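Local coordinates for protein aldose 1-epimerase (Escherichia coli, PDB 3NRE) that probably interconverts the alpha and beta anomers of aldose sugars, in the manner of galactose mutarotases, at residues 121-125 and 126-130; 236-239 and 240-244; 77-80 and 81-85; 49-52 and 53-57. All blocks are in the same frame, centred on the assembly; numbering follows the deposited sequence.

Contact 1: 121-125 and 126-130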
loop_
_atom_site.group_PDB
_atom_site.type_symbol
_atom_site.label_atom_id
_atom_site.label_comp_id
_atom_site.label_asym_id
_atom_site.label_seq_id
_atom_site.Cartn_x
_atom_site.Cartn_y
_atom_site.Cartn_z
ATOM N N PHE A 121 -13.183 0.840 6.627
ATOM C CA PHE A 121 -13.549 0.986 5.224
ATOM C C PHE A 121 -14.916 1.663 5.183
ATOM O O PHE A 121 -15.793 1.274 5.937
ATOM C CB PHE A 121 -13.679 -0.413 4.588
ATOM C CG PHE A 121 -12.411 -1.239 4.621
ATOM C CD1 PHE A 121 -12.076 -1.977 5.734
ATOM C CD2 PHE A 121 -11.585 -1.301 3.505
ATOM C CE1 PHE A 121 -10.906 -2.735 5.778
ATOM C CE2 PHE A 121 -10.432 -2.064 3.523
ATOM C CZ PHE A 121 -10.118 -2.803 4.653
ATOM N N HIS A 122 -15.108 2.593 4.254
ATOM C CA HIS A 122 -16.392 3.251 4.052
ATOM C C HIS A 122 -16.683 3.478 2.573
ATOM O O HIS A 122 -15.792 3.862 1.819
ATOM C CB HIS A 122 -16.387 4.550 4.824
ATOM C CG HIS A 122 -17.708 5.243 4.865
ATOM N ND1 HIS A 122 -17.912 6.482 4.298
ATOM C CD2 HIS A 122 -18.900 4.869 5.397
ATOM C CE1 HIS A 122 -19.171 6.847 4.484
ATOM N NE2 HIS A 122 -19.788 5.887 5.153
ATOM N N LEU A 123 -17.935 3.232 2.160
ATOM C CA LEU A 123 -18.357 3.439 0.773
ATOM C C LEU A 123 -19.410 4.503 0.734
ATOM O O LEU A 123 -20.329 4.481 1.551
ATOM C CB LEU A 123 -18.989 2.179 0.179
ATOM C CG LEU A 123 -18.105 1.135 -0.435
ATOM C CD1 LEU A 123 -18.988 0.076 -1.101
ATOM C CD2 LEU A 123 -17.132 1.756 -1.457
ATOM N N THR A 124 -19.269 5.436 -0.204
ATOM C CA THR A 124 -20.389 6.282 -0.609
ATOM C C THR A 124 -20.710 5.908 -2.050
ATOM O O THR A 124 -20.238 4.887 -2.528
ATOM C CB THR A 124 -20.054 7.760 -0.501
ATOM O OG1 THR A 124 -19.022 8.066 -1.448
ATOM C CG2 THR A 124 -19.633 8.115 0.928
ATOM N N ALA A 125 -21.526 6.692 -2.758
ATOM C CA ALA A 125 -21.903 6.274 -4.109
ATOM C C ALA A 125 -20.730 6.323 -5.118
ATOM O O ALA A 125 -20.793 5.659 -6.176
ATOM C CB ALA A 125 -23.104 7.077 -4.617
ATOM N N ASP A 126 -19.685 7.108 -4.829
ATOM C CA ASP A 126 -18.542 7.170 -5.741
ATOM C C ASP A 126 -17.157 7.043 -5.091
ATOM O O ASP A 126 -16.172 7.087 -5.811
ATOM C CB ASP A 126 -18.598 8.464 -6.565
ATOM C CG ASP A 126 -18.459 9.724 -5.692
ATOM O OD1 ASP A 126 -18.406 9.589 -4.445
ATOM O OD2 ASP A 126 -18.380 10.837 -6.258
ATOM N N THR A 127 -17.078 6.906 -3.767
ATOM C CA THR A 127 -15.807 6.923 -3.082
ATOM C C THR A 127 -15.674 5.819 -2.024
ATOM O O THR A 127 -16.577 5.599 -1.220
ATOM C CB THR A 127 -15.554 8.297 -2.354
ATOM O OG1 THR A 127 -15.905 9.407 -3.200
ATOM C CG2 THR A 127 -14.110 8.426 -1.924
ATOM N N LEU A 128 -14.511 5.200 -2.011
ATOM C CA LEU A 128 -14.080 4.276 -0.974
ATOM C C LEU A 128 -13.048 5.015 -0.115
ATOM O O LEU A 128 -12.081 5.573 -0.659
ATOM C CB LEU A 128 -13.353 3.083 -1.604
ATOM C CG LEU A 128 -12.586 2.191 -0.621
ATOM C CD1 LEU A 128 -13.521 1.576 0.424
ATOM C CD2 LEU A 128 -11.778 1.114 -1.365
ATOM N N THR A 129 -13.270 5.031 1.207
ATOM C CA THR A 129 -12.320 5.607 2.160
ATOM C C THR A 129 -11.820 4.476 3.081
ATOM O O THR A 129 -12.602 3.716 3.658
ATOM C CB THR A 129 -12.964 6.739 3.004
ATOM O OG1 THR A 129 -13.534 7.732 2.135
ATOM C CG2 THR A 129 -11.942 7.412 3.924
ATOM N N VAL A 130 -10.510 4.390 3.230
ATOM C CA VAL A 130 -9.874 3.384 4.065
ATOM C C VAL A 130 -8.947 4.128 5.027
ATOM O O VAL A 130 -8.220 5.010 4.596
ATOM C CB VAL A 130 -9.026 2.380 3.251
ATOM C CG1 VAL A 130 -8.508 1.310 4.198
ATOM C CG2 VAL A 130 -9.830 1.735 2.057
#
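The carbonyl oxygen of Thr129 is gripped twice from the facing strand: the amide N of His122 donates to Thr129 O over 2.8 Å, and the CA-H of Phe121 approaches the same Thr129 O at 3.3 Å. The return bond, from Thr129 N to His122 O, is also 2.8 Å and nearly straight at 168°, completing the hydrogen-bonded pair of an antiparallel hairpin. Two residues nearer the turn, Thr124 N donates to Thr127 O at 2.9 Å. At the corner, Ala125 and Asp126 make a two-residue hairpin turn, roughly type I but with Asp126 more extended in phi. Thr124 holds its hydroxyl between its own N and carbonyl carbon (chi1 66°), which brings OG1 to Thr127 N at 3.2 Å in a weak bond. A further bond, from Thr127 OG1 to Asp126 OD1, is doubtful, since it belongs to one of two conformers of Thr127.

The apolar residues share the other business of the hairpin. Val130 lays CG1 over one face of the Phe121 ring, while its CG2 lies 3.8 Å from Phe121 CD2, the two side chains running alongside each other. Next to them, Leu123 CD2 packs on Leu128 CB at 4.0 Å. This buried face rests on Leu14, Ile23 and Phe26 of the adjoining strands 12-17 and 22-28. His122 and Thr129 occupy the partly exposed face. The chemistry is thus divided: backbone bonds set the hairpin's register, Thr124 OG1 adds a weak bond at the turn, and the leucine, valine and phenylalanine side chains bind it to the neighbouring sheet.

Contact 2: 236-239 and 240-244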
loop_
_atom_site.group_PDB
_atom_site.type_symbol
_atom_site.label_atom_id
_atom_site.label_comp_id
_atom_site.label_asym_id
_atom_site.label_seq_id
_atom_site.Cartn_x
_atom_site.Cartn_y
_atom_site.Cartn_z
ATOM N N PHE A 236 4.781 -0.597 -9.115
ATOM C CA PHE A 236 5.120 -1.949 -9.483
ATOM C C PHE A 236 4.459 -2.343 -10.803
ATOM O O PHE A 236 3.243 -2.208 -10.952
ATOM C CB PHE A 236 4.698 -2.929 -8.351
ATOM C CG PHE A 236 5.088 -4.323 -8.651
ATOM C CD1 PHE A 236 6.413 -4.625 -8.844
ATOM C CD2 PHE A 236 4.163 -5.313 -8.791
ATOM C CE1 PHE A 236 6.803 -5.892 -9.160
ATOM C CE2 PHE A 236 4.544 -6.617 -9.126
ATOM C CZ PHE A 236 5.863 -6.908 -9.292
ATOM N N VAL A 237 5.271 -2.818 -11.751
ATOM C CA VAL A 237 4.856 -3.513 -12.972
ATOM C C VAL A 237 5.701 -4.778 -12.981
ATOM O O VAL A 237 6.926 -4.726 -12.830
ATOM C CB VAL A 237 5.130 -2.732 -14.254
ATOM C CG1 VAL A 237 4.614 -3.528 -15.478
ATOM C CG2 VAL A 237 4.480 -1.367 -14.174
ATOM N N SER A 238 5.053 -5.911 -13.160
ATOM C CA SER A 238 5.772 -7.191 -13.174
ATOM C C SER A 238 6.363 -7.533 -14.562
ATOM O O SER A 238 6.461 -6.671 -15.426
ATOM C CB SER A 238 4.832 -8.264 -12.596
ATOM O OG SER A 238 5.515 -9.439 -12.191
ATOM N N ASP A 239 6.812 -8.764 -14.791
ATOM C CA ASP A 239 7.354 -9.179 -16.106
ATOM C C ASP A 239 7.108 -10.668 -16.282
ATOM O O ASP A 239 7.189 -11.411 -15.288
ATOM C CB ASP A 239 8.865 -8.906 -16.185
ATOM C CG ASP A 239 9.485 -9.296 -17.553
ATOM O OD1 ASP A 239 8.905 -8.987 -18.599
ATOM O OD2 ASP A 239 10.579 -9.890 -17.570
ATOM N N PRO A 240 6.799 -11.112 -17.509
ATOM C CA PRO A 240 6.614 -12.560 -17.662
ATOM C C PRO A 240 7.819 -13.438 -17.289
ATOM O O PRO A 240 7.632 -14.651 -17.214
ATOM C CB PRO A 240 6.236 -12.726 -19.123
ATOM C CG PRO A 240 5.646 -11.407 -19.543
ATOM C CD PRO A 240 6.209 -10.347 -18.628
ATOM N N ALA A 241 8.998 -12.848 -17.002
ATOM C CA ALA A 241 10.160 -13.581 -16.403
ATOM C C ALA A 241 10.166 -13.821 -14.861
ATOM O O ALA A 241 10.829 -14.754 -14.409
ATOM C CB ALA A 241 11.475 -12.915 -16.820
ATOM N N PHE A 242 9.494 -12.984 -14.065
ATOM C CA PHE A 242 9.339 -13.160 -12.598
ATOM C C PHE A 242 7.969 -13.778 -12.284
ATOM O O PHE A 242 7.679 -14.178 -11.116
ATOM C CB PHE A 242 9.486 -11.760 -11.910
ATOM C CG PHE A 242 8.910 -11.610 -10.447
ATOM C CD1 PHE A 242 7.579 -11.186 -10.229
ATOM C CD2 PHE A 242 9.747 -11.712 -9.310
ATOM C CE1 PHE A 242 7.031 -10.968 -8.918
ATOM C CE2 PHE A 242 9.207 -11.475 -7.976
ATOM C CZ PHE A 242 7.853 -11.101 -7.792
ATOM N N ASP A 243 7.088 -13.823 -13.292
ATOM C CA ASP A 243 5.706 -14.239 -13.032
ATOM C C ASP A 243 5.175 -14.780 -14.349
ATOM O O ASP A 243 4.595 -14.040 -15.156
ATOM C CB ASP A 243 4.893 -13.049 -12.452
ATOM C CG ASP A 243 3.519 -13.459 -11.868
ATOM O OD1 ASP A 243 3.165 -14.684 -11.895
ATOM O OD2 ASP A 243 2.771 -12.540 -11.408
ATOM N N LYS A 244 5.407 -16.077 -14.572
ATOM C CA LYS A 244 5.065 -16.712 -15.858
ATOM C C LYS A 244 3.578 -16.526 -16.204
ATOM O O LYS A 244 3.226 -16.467 -17.387
ATOM C CB LYS A 244 5.463 -18.208 -15.898
HETATM O O HOH W 1 3.764 -10.519 -10.406
#
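Phe242 N donates to Asp239 O at 3.0 Å, reaching it from above the carbonyl plane, and Asp243 N adds a weak bond to the same oxygen. Between donor and acceptor, Pro240 and Ala241 have the backbone angles of a type I turn, and proline suits the first corner because its ring already fixes phi near -60°. The carboxylate of Asp239 brings OD2 to Ala241, whose N gives it a weak bond at 3.4 Å, an Asx-turn geometry that stays doubtful because Asp239 has a second conformer.

Further out, Ser238 OG meets the edge of the Phe242 ring, 3.3 Å from CD1. With OG anti to the backbone N (chi1 -163°), this serine also holds a water at 2.7 Å from OG, and that water donates to Asp243 OD2, linking the residue before the turn to Asp243 just after it. Phe242 CE1 sits at the edge of the Phe236 ring, 4.2 Å from CZ.

In the next shell, the indole of Trp199 meets both phenylalanines edge-to-face, and Tyr246 OH makes a weak bond with Ser238 N. The whole is a proline-led type I turn at the surface, by which strand 232-237 passes into the loop before strand 250-256 of the same antiparallel sheet.

Contact 3: 77-80 and 81-85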
loop_
_atom_site.group_PDB
_atom_site.type_symbol
_atom_site.label_atom_id
_atom_site.label_comp_id
_atom_site.label_asym_id
_atom_site.label_seq_id
_atom_site.Cartn_x
_atom_site.Cartn_y
_atom_site.Cartn_z
ATOM N N GLU A 77 8.724 -16.273 2.611
ATOM C CA GLU A 77 9.744 -17.230 2.164
ATOM C C GLU A 77 10.527 -16.717 0.963
ATOM O O GLU A 77 11.701 -17.045 0.802
ATOM C CB GLU A 77 9.104 -18.586 1.818
ATOM C CG GLU A 77 8.101 -18.529 0.674
ATOM N N TRP A 78 9.869 -15.901 0.145
ATOM C CA TRP A 78 10.399 -15.456 -1.133
ATOM C C TRP A 78 11.225 -14.166 -1.129
ATOM O O TRP A 78 11.654 -13.743 -2.209
ATOM C CB TRP A 78 9.235 -15.306 -2.148
ATOM C CG TRP A 78 8.049 -14.504 -1.726
ATOM C CD1 TRP A 78 6.882 -14.992 -1.185
ATOM C CD2 TRP A 78 7.858 -13.086 -1.847
ATOM N NE1 TRP A 78 6.017 -13.988 -0.942
ATOM C CE2 TRP A 78 6.560 -12.802 -1.354
ATOM C CE3 TRP A 78 8.643 -12.035 -2.325
ATOM C CZ2 TRP A 78 6.056 -11.528 -1.281
ATOM C CZ3 TRP A 78 8.099 -10.732 -2.268
ATOM C CH2 TRP A 78 6.824 -10.515 -1.781
ATOM N N ASP A 79 11.443 -13.566 0.047
ATOM C CA ASP A 79 12.237 -12.315 0.178
ATOM C C ASP A 79 13.171 -12.453 1.402
ATOM O O ASP A 79 12.717 -12.855 2.510
ATOM C CB ASP A 79 11.313 -11.116 0.291
ATOM C CG ASP A 79 12.017 -9.757 0.032
ATOM O OD1 ASP A 79 13.225 -9.567 0.343
ATOM O OD2 ASP A 79 11.373 -8.910 -0.618
ATOM N N ALA A 80 14.459 -12.164 1.211
ATOM C CA ALA A 80 15.430 -12.113 2.301
ATOM C C ALA A 80 15.138 -11.002 3.300
ATOM O O ALA A 80 15.505 -11.097 4.485
ATOM C CB ALA A 80 16.887 -11.975 1.781
ATOM N N HIS A 81 14.474 -9.959 2.833
ATOM C CA HIS A 81 14.132 -8.857 3.719
ATOM C C HIS A 81 12.734 -8.976 4.267
ATOM O O HIS A 81 11.807 -9.266 3.521
ATOM C CB HIS A 81 14.253 -7.502 3.004
ATOM C CG HIS A 81 15.664 -7.061 2.850
ATOM N ND1 HIS A 81 16.470 -7.506 1.819
ATOM C CD2 HIS A 81 16.453 -6.317 3.662
ATOM C CE1 HIS A 81 17.689 -7.029 2.003
ATOM N NE2 HIS A 81 17.697 -6.274 3.086
ATOM N N TYR A 82 12.626 -8.703 5.559
ATOM C CA TYR A 82 11.342 -8.413 6.186
ATOM C C TYR A 82 10.661 -7.353 5.340
ATOM O O TYR A 82 11.285 -6.339 4.975
ATOM C CB TYR A 82 11.576 -7.931 7.599
ATOM C CG TYR A 82 10.324 -7.536 8.354
ATOM C CD1 TYR A 82 9.828 -6.253 8.274
ATOM C CD2 TYR A 82 9.694 -8.421 9.195
ATOM C CE1 TYR A 82 8.686 -5.880 8.994
ATOM C CE2 TYR A 82 8.552 -8.034 9.922
ATOM C CZ TYR A 82 8.092 -6.772 9.821
ATOM O OH TYR A 82 6.992 -6.354 10.587
ATOM N N LEU A 83 9.397 -7.605 4.988
ATOM C CA LEU A 83 8.680 -6.811 3.996
ATOM C C LEU A 83 7.288 -6.381 4.486
ATOM O O LEU A 83 6.524 -7.220 4.907
ATOM C CB LEU A 83 8.589 -7.690 2.733
ATOM C CG LEU A 83 7.838 -7.192 1.580
ATOM C CD1 LEU A 83 8.455 -5.858 0.999
ATOM C CD2 LEU A 83 7.709 -8.229 0.416
ATOM N N HIS A 84 6.985 -5.071 4.403
ATOM C CA HIS A 84 5.602 -4.530 4.519
ATOM C C HIS A 84 4.948 -4.776 5.861
ATOM O O HIS A 84 3.718 -4.688 5.951
ATOM C CB HIS A 84 4.710 -5.145 3.436
ATOM C CG HIS A 84 5.060 -4.715 2.053
ATOM N ND1 HIS A 84 5.543 -3.459 1.762
ATOM C CD2 HIS A 84 4.940 -5.359 0.871
ATOM C CE1 HIS A 84 5.727 -3.360 0.465
ATOM N NE2 HIS A 84 5.372 -4.500 -0.108
ATOM N N GLY A 85 5.743 -5.014 6.905
ATOM C CA GLY A 85 5.147 -5.186 8.222
ATOM C C GLY A 85 4.492 -6.544 8.423
ATOM O O GLY A 85 4.803 -7.506 7.733
HETATM O O HOH W 2 10.768 -11.735 4.163
HETATM O O HOH W 3 15.308 -8.557 -0.563
#
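His81 and Asp79 are joined by a short, direct bond: His81 N donates to Asp79 OD1 at 2.8 Å, with an N-H...O angle of 160°. The donor reaches OD1 on its anti side, 34° out of the carboxylate plane. As the bond runs from a side-chain oxygen to the amide two residues on, Asp79, Ala80 and His81 form an Asx turn, for which aspartate has just the right reach. A water reinforces it on the imidazole side, lying 2.5 Å from Asp79 OD1, to which it donates, and 2.9 Å from His81 ND1. At its far nitrogen, His81 NE2 is hydrogen-bonded to Gly60 N. The other carboxylate oxygen, OD2, faces the guanidinium of Arg57 in a salt bridge, so both branches of Asp79 are in use. With an alanine here, the amide of His81 would probably lose its acceptor and Arg57 its balancing charge, leaving the turn freer to open.

Leu83 brings the apolar part. Its CG lies anti to the backbone N (chi1 176°), and CD2 presses on the six-membered ring of Trp78, only 3.3 Å from CH2, the two side chains crossing at about a right angle. The other methyl, CD1, lies over the centre of the His84 ring, 3.5 Å above its plane, so the two methyls of one leucine touch different rings. His84 NE2 is hydrogen-bonded to a polyethylene glycol fragment, probably from crystallisation. The arrangement is an Asx turn in a loop beside this bound glycol, which may mark the sugar pocket, as expected for galactose mutarotases.

Contact 4: 49-52 and 53-57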
loop_
_atom_site.group_PDB
_atom_site.type_symbol
_atom_site.label_atom_id
_atom_site.label_comp_id
_atom_site.label_asym_id
_atom_site.label_seq_id
_atom_site.Cartn_x
_atom_site.Cartn_y
_atom_site.Cartn_z
ATOM N N PHE A 49 -3.548 -4.597 0.018
ATOM C CA PHE A 49 -3.237 -4.970 1.390
ATOM C C PHE A 49 -2.638 -3.806 2.144
ATOM O O PHE A 49 -2.047 -2.914 1.520
ATOM C CB PHE A 49 -2.351 -6.244 1.466
ATOM C CG PHE A 49 -1.025 -6.182 0.749
ATOM C CD1 PHE A 49 0.085 -5.628 1.354
ATOM C CD2 PHE A 49 -0.833 -6.845 -0.495
ATOM C CE1 PHE A 49 1.314 -5.668 0.801
ATOM C CE2 PHE A 49 0.408 -6.825 -1.098
ATOM C CZ PHE A 49 1.493 -6.240 -0.446
ATOM N N PRO A 50 -2.788 -3.800 3.470
ATOM C CA PRO A 50 -2.320 -2.699 4.300
ATOM C C PRO A 50 -0.874 -2.898 4.646
ATOM O O PRO A 50 -0.364 -4.044 4.657
ATOM C CB PRO A 50 -3.172 -2.821 5.559
ATOM C CG PRO A 50 -3.428 -4.308 5.676
ATOM C CD PRO A 50 -3.602 -4.765 4.239
ATOM N N LEU A 51 -0.194 -1.775 4.864
ATOM C CA LEU A 51 1.208 -1.785 5.265
ATOM C C LEU A 51 1.305 -1.201 6.683
ATOM O O LEU A 51 1.043 -0.006 6.882
ATOM C CB LEU A 51 2.018 -0.918 4.251
ATOM C CG LEU A 51 1.774 -1.255 2.753
ATOM C CD1 LEU A 51 2.512 -0.272 1.831
ATOM C CD2 LEU A 51 2.140 -2.695 2.419
ATOM N N VAL A 52 1.620 -2.053 7.656
ATOM C CA VAL A 52 1.746 -1.642 9.068
ATOM C C VAL A 52 2.615 -2.680 9.771
ATOM O O VAL A 52 2.418 -3.887 9.596
ATOM C CB VAL A 52 0.330 -1.545 9.713
ATOM C CG1 VAL A 52 -0.439 -2.933 9.667
ATOM C CG2 VAL A 52 0.446 -1.088 11.130
ATOM N N PRO A 53 3.623 -2.252 10.564
ATOM C CA PRO A 53 3.850 -0.910 11.099
ATOM C C PRO A 53 4.839 -0.055 10.304
ATOM O O PRO A 53 5.290 0.989 10.782
ATOM C CB PRO A 53 4.414 -1.223 12.484
ATOM C CG PRO A 53 5.259 -2.436 12.242
ATOM C CD PRO A 53 4.387 -3.258 11.303
ATOM N N PHE A 54 5.177 -0.480 9.098
ATOM C CA PHE A 54 5.839 0.379 8.100
ATOM C C PHE A 54 5.755 -0.294 6.769
ATOM O O PHE A 54 5.282 -1.439 6.668
ATOM C CB PHE A 54 7.298 0.702 8.464
ATOM C CG PHE A 54 8.157 -0.494 8.654
ATOM C CD1 PHE A 54 8.840 -1.042 7.604
ATOM C CD2 PHE A 54 8.372 -1.013 9.913
ATOM C CE1 PHE A 54 9.673 -2.130 7.797
ATOM C CE2 PHE A 54 9.203 -2.104 10.115
ATOM C CZ PHE A 54 9.852 -2.670 9.050
ATOM N N ALA A 55 6.123 0.418 5.720
ATOM C CA ALA A 55 6.026 -0.122 4.374
ATOM C C ALA A 55 7.402 -0.518 3.852
ATOM O O ALA A 55 8.437 0.074 4.239
ATOM C CB ALA A 55 5.439 0.912 3.439
ATOM N N ASN A 56 7.418 -1.491 2.948
ATOM C CA ASN A 56 8.580 -1.876 2.165
ATOM C C ASN A 56 9.618 -2.568 3.081
ATOM O O ASN A 56 9.242 -3.293 4.001
ATOM C CB ASN A 56 9.129 -0.689 1.285
ATOM C CG ASN A 56 9.746 -1.156 -0.010
ATOM O OD1 ASN A 56 10.862 -1.670 -0.002
ATOM N ND2 ASN A 56 9.014 -1.061 -1.109
ATOM N N ARG A 57 10.899 -2.402 2.785
ATOM C CA ARG A 57 11.974 -3.148 3.416
ATOM C C ARG A 57 12.925 -2.197 4.140
ATOM O O ARG A 57 13.027 -1.033 3.739
ATOM C CB ARG A 57 12.797 -3.802 2.307
ATOM C CG ARG A 57 12.001 -4.760 1.394
ATOM C CD ARG A 57 12.758 -5.223 0.205
ATOM N NE ARG A 57 11.931 -6.160 -0.603
ATOM C CZ ARG A 57 10.996 -5.807 -1.477
ATOM N NH1 ARG A 57 10.758 -4.526 -1.733
ATOM N NH2 ARG A 57 10.304 -6.774 -2.096
#
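Leu51 CD1 lies against Ala55 CB at 3.5 Å, joining the end of strand 49-51 to the loop that follows. Leu51 keeps CG beside its backbone N (chi1 -50°), which turns the branch towards Ala55, where the small alanine fits closely. The chain can double back this sharply because the peptide bond between Val52 and Pro53 is cis, drawing their CA atoms to 3.0 Å. There the packing is tightest: Val52 CG2 stands 3.4 Å from Pro53 CA, inside usual van der Waals separation. A lysine in place of Pro53 would probably shift this peptide towards trans and pull Ala55 off Leu51. The tight bend has a cost, since Phe54 O is buried with no polar partner.

The other end of 53-57 turns away from 49-52 and is polar. Asn56, at positive phi, takes Arg57 N on OD1 at 2.9 Å, which holds the backbone, whereas Arg57 NH1 meets the same OD1 only weakly at 3.3 Å. The main partner of the guanidinium is Asp79, whose OD2 makes a salt bridge with Arg57 NE. Asn56 ND2 and Arg57 NH1 both hydrogen-bond a polyethylene glycol fragment, so this side probably borders a pocket.

Leu51 and Pro53 are hydrogen-bonded through their backbones with Gly147 and Gly145 of strand 142-153. Val52 rests on Val117 and Val134 of strands 114-123 and 127-136, which places the bend where two sheets of the fold face each other.

Contacts 1 and 2 are turns beside strands of two different sheets, their centres 31 Å apart; contact 1 is partly buried and contact 2 lies at the surface. Contact 1 is held chiefly by regular backbone pairing, contact 2 by a proline-led turn with a bridging water. Contact 3, a buried loop, and contact 4, a buried strand end with the loop after it, touch: Leu83 CD1 packs on Arg57 CZ at 3.5 Å, and Tyr82 meets Phe54. Contact 4 bends by a cis proline, contact 3 by an Asx turn, and both contribute groups that bind the glycol, probably marking a pocket. Contacts 2 and 4 reach the same sheet, while strands 114-123 and 127-136 of contact 1 also carry residues that touch contact 4.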